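Local coordinates for protein transcriptional regulator (Saccharomonospora viridis, PDB 4KWA) that probably acts as a TetR-family transcriptional repressor that binds DNA through its N-terminal helix-turn-helix domain, and holds a choline ion in its C-terminal ligand-binding domain, at residues R57-L62 / S100-V105; F64-A69 / P92-D97; V82-L87 / Q128-T133. All blocks are in the same frame, centred on the assembly; numbering follows the deposited sequence. Where two conformers were deposited one is given.

Overall arrangement
All three contacts belong to one all-helical subunit of a TetR-type dimer. Contacts 1 and 2 both pair helix 48-71 with helix 94-109, their centres about 10 Å apart; both segments of contact 2 fall between those of contact 1 in the sequence. Contact 3 joins helix 77-86 to helix 113-139, its centre about 18 Å from that of contact 1 and about 14 Å from that of contact 2. It touches contact 2, and its segments alternate in sequence with those of the other two. Contacts 1 and 2 pack helix 48-71, which leads out of the DNA-binding part, on the ligand-binding domain; contact 3 lies within that domain. Contact 1 lies nearest the choline ion.

Contact 1: residues R57-L62 / S100-V105; sequences RRNVKL and SVWLQV
Val60 and Trp102 make the apolar part of this contact between helix 48-71 and helix 94-109. CG2 of Val60 abuts the edge of the indole, close to the ring plane, at the benzo end: it lies 3.4 Å from Trp102 CH2 and 3.6 Å from Trp102 CZ2. The two side chains meet at about a right angle, a methyl against a ring rim and not a stack. Trp102 gets there by its length. Its CB bond does not aim at the other helix, but with CG opposite the carbonyl carbon (chi1 -61°) the indole extends across the gap, bridging backbones whose CA atoms, Val60 to Trp102, are 10.5 Å apart. On the valine, CG1 occupies the position opposite the backbone N (chi1 158°), leaving CG2 beside that nitrogen as the branch that touches the ring.

The polar part is Asn59, whose amide approaches the same six-membered ring obliquely, its plane turned 59° from that of the indole. Asn59 OD1 stands 3.9 Å from Trp102 CZ2, while its 4.2 Å separation from Trp102 NE1 is too long for a hydrogen bond. The other end of the amide is held: Asn59 ND2 donates to Glu98 OE2, one turn before Trp102 on the opposing helix. Tyr119 and Leu56 also pack on the indole.

Chemically, this is an aromatic side chain spanning two helices, touched at its benzo end by a methyl at the edge and by an amide oxygen that comes in obliquely. Asn59 OD1 is buried with no hydrogen-bond partner in the model, whereas ND2 is satisfied by Glu98. That unpaired oxygen sits beside an indole that touches the bound choline, whose pocket also includes Gln88, Trp99 and Asp160.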
loop_
_atom_site.group_PDB
_atom_site.type_symbol
_atom_site.label_atom_id
_atom_site.label_comp_id
_atom_site.label_asym_id
_atom_site.label_seq_id
_atom_site.Cartn_x
_atom_site.Cartn_y
_atom_site.Cartn_z
ATOM N N ARG A 57 -7.603 -14.099 -9.669
ATOM C CA ARG A 57 -6.970 -14.801 -10.767
ATOM C C ARG A 57 -7.513 -14.321 -12.102
ATOM O O ARG A 57 -6.752 -14.048 -13.053
ATOM C CB ARG A 57 -7.190 -16.295 -10.636
ATOM C CG ARG A 57 -6.246 -17.166 -11.474
ATOM C CD ARG A 57 -6.618 -18.637 -11.419
ATOM N NE ARG A 57 -6.996 -19.113 -10.073
ATOM C CZ ARG A 57 -6.155 -19.386 -9.090
ATOM N NH1 ARG A 57 -6.613 -19.881 -7.940
ATOM N NH2 ARG A 57 -4.855 -19.251 -9.287
ATOM N N ARG A 58 -8.839 -14.161 -12.165
ATOM C CA ARG A 58 -9.462 -13.685 -13.404
ATOM C C ARG A 58 -9.014 -12.263 -13.736
ATOM O O ARG A 58 -8.726 -11.905 -14.897
ATOM C CB ARG A 58 -11.022 -13.755 -13.332
ATOM C CG ARG A 58 -11.678 -13.349 -14.659
ATOM C CD ARG A 58 -13.226 -13.362 -14.513
ATOM N NE ARG A 58 -13.857 -12.555 -15.563
ATOM C CZ ARG A 58 -14.174 -11.266 -15.470
ATOM N NH1 ARG A 58 -13.947 -10.561 -14.345
ATOM N NH2 ARG A 58 -14.735 -10.669 -16.527
ATOM N N ASN A 59 -8.891 -11.424 -12.728
ATOM C CA ASN A 59 -8.503 -10.079 -13.014
ATOM C C ASN A 59 -7.062 -9.962 -13.416
ATOM O O ASN A 59 -6.719 -9.097 -14.225
ATOM C CB ASN A 59 -8.808 -9.193 -11.809
ATOM C CG ASN A 59 -8.288 -7.822 -12.001
ATOM O OD1 ASN A 59 -7.093 -7.573 -11.692
ATOM N ND2 ASN A 59 -9.046 -7.010 -12.711
ATOM N N VAL A 60 -6.187 -10.759 -12.822
ATOM C CA VAL A 60 -4.736 -10.690 -13.179
ATOM C C VAL A 60 -4.634 -11.031 -14.637
ATOM O O VAL A 60 -3.874 -10.391 -15.360
ATOM C CB VAL A 60 -3.873 -11.633 -12.317
ATOM C CG1 VAL A 60 -2.513 -12.026 -12.959
ATOM C CG2 VAL A 60 -3.755 -11.080 -10.913
ATOM N N LYS A 61 -5.397 -12.014 -15.091
ATOM C CA LYS A 61 -5.380 -12.337 -16.524
ATOM C C LYS A 61 -5.925 -11.218 -17.421
ATOM O O LYS A 61 -5.403 -10.936 -18.481
ATOM C CB LYS A 61 -6.204 -13.600 -16.749
ATOM C CG LYS A 61 -6.600 -13.848 -18.192
ATOM C CD LYS A 61 -7.005 -15.274 -18.480
ATOM C CE LYS A 61 -5.807 -16.047 -19.013
ATOM N NZ LYS A 61 -5.391 -15.567 -20.370
ATOM N N LEU A 62 -7.076 -10.652 -17.078
ATOM C CA LEU A 62 -7.624 -9.558 -17.848
ATOM C C LEU A 62 -6.598 -8.461 -17.963
ATOM O O LEU A 62 -6.431 -7.835 -19.040
ATOM C CB LEU A 62 -8.831 -8.936 -17.084
ATOM C CG LEU A 62 -10.132 -9.750 -17.023
ATOM C CD1 LEU A 62 -11.085 -9.115 -16.018
ATOM C CD2 LEU A 62 -10.763 -9.926 -18.411
ATOM N N SER A 100 -8.399 -0.581 -5.721
ATOM C CA SER A 100 -9.182 -0.802 -4.503
ATOM C C SER A 100 -9.017 -2.225 -3.996
ATOM O O SER A 100 -8.937 -2.453 -2.792
ATOM C CB SER A 100 -10.677 -0.503 -4.717
ATOM O OG SER A 100 -10.943 0.864 -5.018
ATOM N N VAL A 101 -9.006 -3.188 -4.914
ATOM C CA VAL A 101 -8.859 -4.563 -4.571
ATOM C C VAL A 101 -7.413 -4.889 -4.166
ATOM O O VAL A 101 -7.225 -5.639 -3.182
ATOM C CB VAL A 101 -9.284 -5.450 -5.719
ATOM C CG1 VAL A 101 -8.941 -6.907 -5.394
ATOM C CG2 VAL A 101 -10.775 -5.229 -5.943
ATOM N N TRP A 102 -6.430 -4.383 -4.924
ATOM C CA TRP A 102 -5.014 -4.631 -4.563
ATOM C C TRP A 102 -4.662 -4.139 -3.182
ATOM O O TRP A 102 -3.977 -4.900 -2.452
ATOM C CB TRP A 102 -3.954 -4.278 -5.617
ATOM C CG TRP A 102 -4.136 -5.067 -6.897
ATOM C CD1 TRP A 102 -4.500 -4.552 -8.098
ATOM C CD2 TRP A 102 -4.013 -6.503 -7.081
ATOM N NE1 TRP A 102 -4.596 -5.565 -9.042
ATOM C CE2 TRP A 102 -4.342 -6.771 -8.430
ATOM C CE3 TRP A 102 -3.735 -7.603 -6.211
ATOM C CZ2 TRP A 102 -4.298 -8.055 -8.969
ATOM C CZ3 TRP A 102 -3.675 -8.890 -6.746
ATOM C CH2 TRP A 102 -3.981 -9.108 -8.120
ATOM N N LEU A 103 -5.148 -2.971 -2.794
ATOM C CA LEU A 103 -4.937 -2.499 -1.415
ATOM C C LEU A 103 -5.472 -3.566 -0.417
ATOM O O LEU A 103 -4.884 -3.812 0.668
ATOM C CB LEU A 103 -5.631 -1.164 -1.112
ATOM C CG LEU A 103 -4.834 0.136 -1.289
ATOM C CD1 LEU A 103 -4.345 0.339 -2.693
ATOM C CD2 LEU A 103 -5.555 1.376 -0.844
ATOM N N GLN A 104 -6.602 -4.178 -0.722
ATOM C CA GLN A 104 -7.149 -5.198 0.209
ATOM C C GLN A 104 -6.298 -6.498 0.206
ATOM O O GLN A 104 -6.183 -7.229 1.198
ATOM C CB GLN A 104 -8.614 -5.454 -0.124
ATOM C CG GLN A 104 -9.487 -4.235 -0.053
ATOM C CD GLN A 104 -10.898 -4.588 -0.521
ATOM O OE1 GLN A 104 -11.586 -5.427 0.084
ATOM N NE2 GLN A 104 -11.323 -3.913 -1.502
ATOM N N VAL A 105 -5.767 -6.774 -0.973
ATOM C CA VAL A 105 -4.946 -7.932 -1.128
ATOM C C VAL A 105 -3.662 -7.833 -0.375
ATOM O O VAL A 105 -3.192 -8.831 0.233
ATOM C CB VAL A 105 -4.717 -8.234 -2.609
ATOM C CG1 VAL A 105 -3.625 -9.301 -2.861
ATOM C CG2 VAL A 105 -6.016 -8.811 -3.121
#

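Contact 2: residues F64-A69 / P92-D97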
loop_
_atom_site.group_PDB
_atom_site.type_symbol
_atom_site.label_atom_id
_atom_site.label_comp_id
_atom_site.label_asym_id
_atom_site.label_seq_id
_atom_site.Cartn_x
_atom_site.Cartn_y
_atom_site.Cartn_z
ATOM N N PHE A 64 -3.301 -8.462 -17.684
ATOM C CA PHE A 64 -2.195 -8.798 -18.501
ATOM C C PHE A 64 -2.582 -8.807 -20.005
ATOM O O PHE A 64 -1.873 -8.278 -20.856
ATOM C CB PHE A 64 -1.648 -10.124 -18.045
ATOM C CG PHE A 64 -0.506 -10.588 -18.894
ATOM C CD1 PHE A 64 0.760 -10.058 -18.710
ATOM C CD2 PHE A 64 -0.713 -11.562 -19.866
ATOM C CE1 PHE A 64 1.822 -10.470 -19.526
ATOM C CE2 PHE A 64 0.339 -11.992 -20.642
ATOM C CZ PHE A 64 1.596 -11.439 -20.464
ATOM N N ASP A 65 -3.806 -9.258 -20.323
ATOM C CA ASP A 65 -4.257 -9.185 -21.685
ATOM C C ASP A 65 -4.298 -7.683 -22.148
ATOM O O ASP A 65 -3.919 -7.324 -23.283
ATOM C CB ASP A 65 -5.631 -9.815 -21.792
ATOM C CG ASP A 65 -5.591 -11.301 -21.793
ATOM O OD1 ASP A 65 -4.489 -11.888 -21.982
ATOM O OD2 ASP A 65 -6.702 -11.875 -21.703
ATOM N N ARG A 66 -4.765 -6.812 -21.258
ATOM C CA ARG A 66 -4.889 -5.384 -21.525
ATOM C C ARG A 66 -3.462 -4.835 -21.848
ATOM O O ARG A 66 -3.232 -4.069 -22.800
ATOM C CB ARG A 66 -5.463 -4.694 -20.231
ATOM C CG ARG A 66 -5.570 -3.182 -20.200
ATOM C CD ARG A 66 -5.871 -2.683 -18.770
ATOM N NE ARG A 66 -7.006 -3.392 -18.192
ATOM C CZ ARG A 66 -7.149 -3.687 -16.896
ATOM N NH1 ARG A 66 -6.236 -3.318 -16.005
ATOM N NH2 ARG A 66 -8.217 -4.350 -16.493
ATOM N N GLN A 67 -2.505 -5.264 -21.040
ATOM C CA GLN A 67 -1.147 -4.792 -21.177
ATOM C C GLN A 67 -0.624 -5.212 -22.546
ATOM O O GLN A 67 -0.026 -4.416 -23.320
ATOM C CB GLN A 67 -0.309 -5.393 -20.061
ATOM C CG GLN A 67 1.114 -4.991 -20.081
ATOM C CD GLN A 67 1.918 -5.745 -19.112
ATOM O OE1 GLN A 67 1.946 -5.435 -17.923
ATOM N NE2 GLN A 67 2.700 -6.662 -19.633
ATOM N N VAL A 68 -0.770 -6.509 -22.836
ATOM C CA VAL A 68 -0.308 -6.996 -24.172
ATOM C C VAL A 68 -0.871 -6.203 -25.337
ATOM O O VAL A 68 -0.151 -5.906 -26.270
ATOM C CB VAL A 68 -0.614 -8.506 -24.315
ATOM C CG1 VAL A 68 -0.455 -9.018 -25.729
ATOM C CG2 VAL A 68 0.303 -9.224 -23.328
ATOM N N ALA A 69 -2.167 -5.825 -25.247
ATOM C CA ALA A 69 -2.924 -5.091 -26.266
ATOM C C ALA A 69 -2.400 -3.670 -26.422
ATOM O O ALA A 69 -2.144 -3.211 -27.522
ATOM C CB ALA A 69 -4.409 -5.027 -25.909
ATOM N N PRO A 92 -10.437 6.514 -13.442
ATOM C CA PRO A 92 -11.826 6.188 -13.231
ATOM C C PRO A 92 -12.231 4.824 -13.857
ATOM O O PRO A 92 -11.754 4.493 -14.901
ATOM C CB PRO A 92 -12.541 7.356 -13.893
ATOM C CG PRO A 92 -11.545 8.485 -13.865
ATOM C CD PRO A 92 -10.184 7.939 -13.637
ATOM N N GLY A 93 -13.055 4.061 -13.163
ATOM C CA GLY A 93 -13.555 2.753 -13.621
ATOM C C GLY A 93 -12.824 1.536 -13.118
ATOM O O GLY A 93 -12.445 1.437 -11.947
ATOM N N LEU A 94 -12.505 0.657 -14.042
ATOM C CA LEU A 94 -11.904 -0.603 -13.763
ATOM C C LEU A 94 -10.515 -0.447 -13.105
ATOM O O LEU A 94 -10.222 -1.154 -12.145
ATOM C CB LEU A 94 -11.784 -1.384 -15.108
ATOM C CG LEU A 94 -11.143 -2.768 -14.988
ATOM C CD1 LEU A 94 -11.723 -3.597 -13.882
ATOM C CD2 LEU A 94 -11.200 -3.599 -16.281
ATOM N N LEU A 95 -9.692 0.434 -13.633
ATOM C CA LEU A 95 -8.334 0.585 -13.012
ATOM C C LEU A 95 -8.414 1.082 -11.537
ATOM O O LEU A 95 -7.760 0.568 -10.654
ATOM C CB LEU A 95 -7.436 1.398 -13.837
ATOM C CG LEU A 95 -7.178 0.882 -15.274
ATOM C CD1 LEU A 95 -5.931 1.428 -15.921
ATOM C CD2 LEU A 95 -7.229 -0.564 -15.450
ATOM N N ARG A 96 -9.284 2.032 -11.270
ATOM C CA ARG A 96 -9.490 2.501 -9.861
ATOM C C ARG A 96 -9.976 1.350 -8.992
ATOM O O ARG A 96 -9.446 1.110 -7.878
ATOM C CB ARG A 96 -10.499 3.639 -9.819
ATOM C CG ARG A 96 -10.822 4.151 -8.423
ATOM C CD ARG A 96 -9.621 4.827 -7.832
ATOM N NE ARG A 96 -9.948 5.618 -6.625
ATOM C CZ ARG A 96 -9.862 6.938 -6.489
ATOM N NH1 ARG A 96 -10.144 7.478 -5.301
ATOM N NH2 ARG A 96 -9.430 7.753 -7.463
ATOM N N ASP A 97 -10.908 0.544 -9.524
ATOM C CA ASP A 97 -11.397 -0.639 -8.781
ATOM C C ASP A 97 -10.306 -1.645 -8.541
ATOM O O ASP A 97 -10.226 -2.279 -7.466
ATOM C CB ASP A 97 -12.548 -1.285 -9.543
ATOM C CG ASP A 97 -13.845 -0.485 -9.466
ATOM O OD1 ASP A 97 -13.962 0.435 -8.678
ATOM O OD2 ASP A 97 -14.735 -0.758 -10.275
#
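Arg66 carries the contact from helix 48-71, laying its guanidinium against Leu94 and Leu95 in the first turn of helix 94-109. Its side chain starts with CG opposite the backbone N (chi1 175°) and aims across the gap; a bend at chi3 (-51°) then turns the planar end. CD2 of Leu95 sits over one guanidinium face, off toward its rim, 3.4 Å from Arg66 CZ and only 3.0 Å from Arg66 NH1. CD2 of Leu94 comes in obliquely, 3.1 Å from Arg66 NH2. Carbon-to-nitrogen spacings this short are tight, and their exact values are doubtful. The charge is met by Glu98, in a salt bridge from Arg66 NH2 to Glu98 OE2, so the two leucine methyls pack against a guanidinium whose charge is already paired. The contact lies at the surface, where helix 48-71 faces the start of helix 94-109, with Gly93 as the N-cap and Leu87 packing on Arg66. Arg96, on the same turn of helix 94-109, packs on Val166 and Leu167 of helix 148-168.

Contact 3: residues V82-L87 / Q128-T133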
loop_
_atom_site.group_PDB
_atom_site.type_symbol
_atom_site.label_atom_id
_atom_site.label_comp_id
_atom_site.label_asym_id
_atom_site.label_seq_id
_atom_site.Cartn_x
_atom_site.Cartn_y
_atom_site.Cartn_z
ATOM N N VAL A 82 6.585 4.419 -20.639
ATOM C CA VAL A 82 5.532 5.438 -20.423
ATOM C C VAL A 82 4.136 4.819 -20.480
ATOM O O VAL A 82 3.327 5.103 -19.612
ATOM C CB VAL A 82 5.636 6.640 -21.405
ATOM C CG1 VAL A 82 4.411 7.559 -21.303
ATOM C CG2 VAL A 82 6.915 7.444 -21.136
ATOM N N ARG A 83 3.879 3.934 -21.430
ATOM C CA ARG A 83 2.578 3.277 -21.497
ATOM C C ARG A 83 2.336 2.329 -20.340
ATOM O O ARG A 83 1.304 2.312 -19.758
ATOM C CB ARG A 83 2.440 2.497 -22.768
ATOM C CG ARG A 83 1.917 3.307 -23.892
ATOM C CD ARG A 83 2.244 2.643 -25.196
ATOM N NE ARG A 83 2.106 3.596 -26.263
ATOM C CZ ARG A 83 0.985 3.835 -26.897
ATOM N NH1 ARG A 83 0.989 4.738 -27.837
ATOM N NH2 ARG A 83 -0.113 3.165 -26.605
ATOM N N LEU A 84 3.328 1.539 -20.041
ATOM C CA LEU A 84 3.292 0.635 -18.907
ATOM C C LEU A 84 2.923 1.330 -17.629
ATOM O O LEU A 84 2.170 0.780 -16.872
ATOM C CB LEU A 84 4.620 -0.093 -18.677
ATOM C CG LEU A 84 4.839 -1.310 -19.521
ATOM C CD1 LEU A 84 6.285 -1.804 -19.389
ATOM C CD2 LEU A 84 3.806 -2.405 -19.131
ATOM N N VAL A 85 3.509 2.488 -17.379
ATOM C CA VAL A 85 3.266 3.258 -16.172
ATOM C C VAL A 85 1.879 3.837 -16.235
ATOM O O VAL A 85 1.140 3.745 -15.239
ATOM C CB VAL A 85 4.412 4.284 -15.947
ATOM C CG1 VAL A 85 4.045 5.261 -14.863
ATOM C CG2 VAL A 85 5.724 3.558 -15.613
ATOM N N GLU A 86 1.439 4.281 -17.430
ATOM C CA GLU A 86 0.097 4.805 -17.622
ATOM C C GLU A 86 -1.014 3.756 -17.227
ATOM O O GLU A 86 -2.094 4.090 -16.675
ATOM C CB GLU A 86 -0.090 5.287 -19.083
ATOM C CG GLU A 86 -1.508 5.785 -19.387
ATOM C CD GLU A 86 -1.809 7.156 -18.773
ATOM O OE1 GLU A 86 -0.861 7.950 -18.507
ATOM O OE2 GLU A 86 -3.016 7.488 -18.597
ATOM N N LEU A 87 -0.812 2.527 -17.687
ATOM C CA LEU A 87 -1.684 1.384 -17.342
ATOM C C LEU A 87 -1.799 1.110 -15.828
ATOM O O LEU A 87 -2.698 0.424 -15.396
ATOM C CB LEU A 87 -1.122 0.118 -17.933
ATOM C CG LEU A 87 -1.275 -0.048 -19.398
ATOM C CD1 LEU A 87 -0.519 -1.319 -19.731
ATOM C CD2 LEU A 87 -2.758 -0.148 -19.690
ATOM N N GLN A 128 9.382 -8.248 -13.561
ATOM C CA GLN A 128 10.209 -8.686 -14.726
ATOM C C GLN A 128 9.930 -7.907 -16.016
ATOM O O GLN A 128 10.883 -7.580 -16.722
ATOM C CB GLN A 128 10.169 -10.183 -14.931
ATOM C CG GLN A 128 10.619 -11.026 -13.752
ATOM C CD GLN A 128 12.079 -10.839 -13.234
ATOM O OE1 GLN A 128 12.409 -11.210 -12.087
ATOM N NE2 GLN A 128 12.913 -10.281 -14.032
ATOM N N THR A 129 8.665 -7.597 -16.304
ATOM C CA THR A 129 8.314 -6.751 -17.397
ATOM C C THR A 129 9.039 -5.390 -17.341
ATOM O O THR A 129 9.541 -4.881 -18.333
ATOM C CB THR A 129 6.808 -6.585 -17.414
ATOM O OG1 THR A 129 6.305 -7.838 -17.853
ATOM C CG2 THR A 129 6.400 -5.475 -18.395
ATOM N N ILE A 130 8.999 -4.749 -16.157
ATOM C CA ILE A 130 9.650 -3.483 -15.952
ATOM C C ILE A 130 11.126 -3.644 -16.164
ATOM O O ILE A 130 11.742 -2.875 -16.967
ATOM C CB ILE A 130 9.402 -2.968 -14.502
ATOM C CG1 ILE A 130 7.917 -2.717 -14.252
ATOM C CG2 ILE A 130 10.156 -1.670 -14.299
ATOM C CD1 ILE A 130 7.282 -1.779 -15.251
ATOM N N ALA A 131 11.728 -4.635 -15.511
ATOM C CA ALA A 131 13.168 -4.792 -15.664
ATOM C C ALA A 131 13.607 -5.041 -17.123
ATOM O O ALA A 131 14.642 -4.531 -17.625
ATOM C CB ALA A 131 13.658 -5.925 -14.711
HETATM N N MSE A 132 12.794 -5.833 -17.828
HETATM C CA MSE A 132 13.081 -6.132 -19.197
HETATM C C MSE A 132 12.974 -4.892 -20.005
HETATM O O MSE A 132 13.762 -4.718 -20.942
HETATM C CB MSE A 132 12.176 -7.235 -19.722
HETATM C CG MSE A 132 12.434 -7.491 -21.186
HETATM SE SE MSE A 132 10.971 -8.689 -21.786
HETATM C CE MSE A 132 9.290 -7.608 -21.857
ATOM N N THR A 133 11.993 -4.033 -19.711
ATOM C CA THR A 133 11.861 -2.778 -20.487
ATOM C C THR A 133 13.083 -1.841 -20.314
ATOM O O THR A 133 13.585 -1.209 -21.256
ATOM C CB THR A 133 10.578 -2.118 -20.079
ATOM O OG1 THR A 133 9.548 -3.132 -20.271
ATOM C CG2 THR A 133 10.252 -0.826 -20.949
#
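The planar group where Leu84 meets Thr129 and Thr133 is the peptide carbonyl of Thr129, with a donor on each face. Thr133 N reaches Thr129 O from one face as the ordinary helix bond, and Thr133 OG1 donates from the opposite face at 2.6 Å, tilted 27° from the carbonyl plane. Thr129 OG1 in turn bonds to the carbonyl oxygen of Arg125, so both threonine hydroxyls are tied to the backbone of helix 113-139.

Across the gap all the touching is done by the end of Leu84. Its CD1 meets Thr133 tip to tip, 3.6 Å from Thr133 OG1, and sits 3.8 Å from Thr129 CG2. CD2, the second leucine branch, is also near that methyl, at 4.1 Å from Thr129 CG2. With OG1 of Thr129 beside its backbone N (chi1 -72°) and bonded to Arg125, CG2 is the branch that faces the leucine. Ile130 adds a looser apolar touch, Leu84 CD1 to Ile130 CD1 at 4.3 Å. Segments 82-86 and 128-133 run nearly antiparallel (158°), their axes 11.4 Å apart at closest approach, and Leu84 bridges them. Gln67 and Leu71 of helix 48-71 pack on the same leucine, while Ala152 and Leu155 of helix 148-168 cover Ile130.

The chemistry is that of a leucine end packed on a threonine methyl, an isoleucine methyl and a hydroxyl oxygen already bonded within its own helix. Because both hydroxyls are spent on carbonyls of their own helix, the threonines can lie against a leucine in a buried interface without needing a polar partner on helix 77-86.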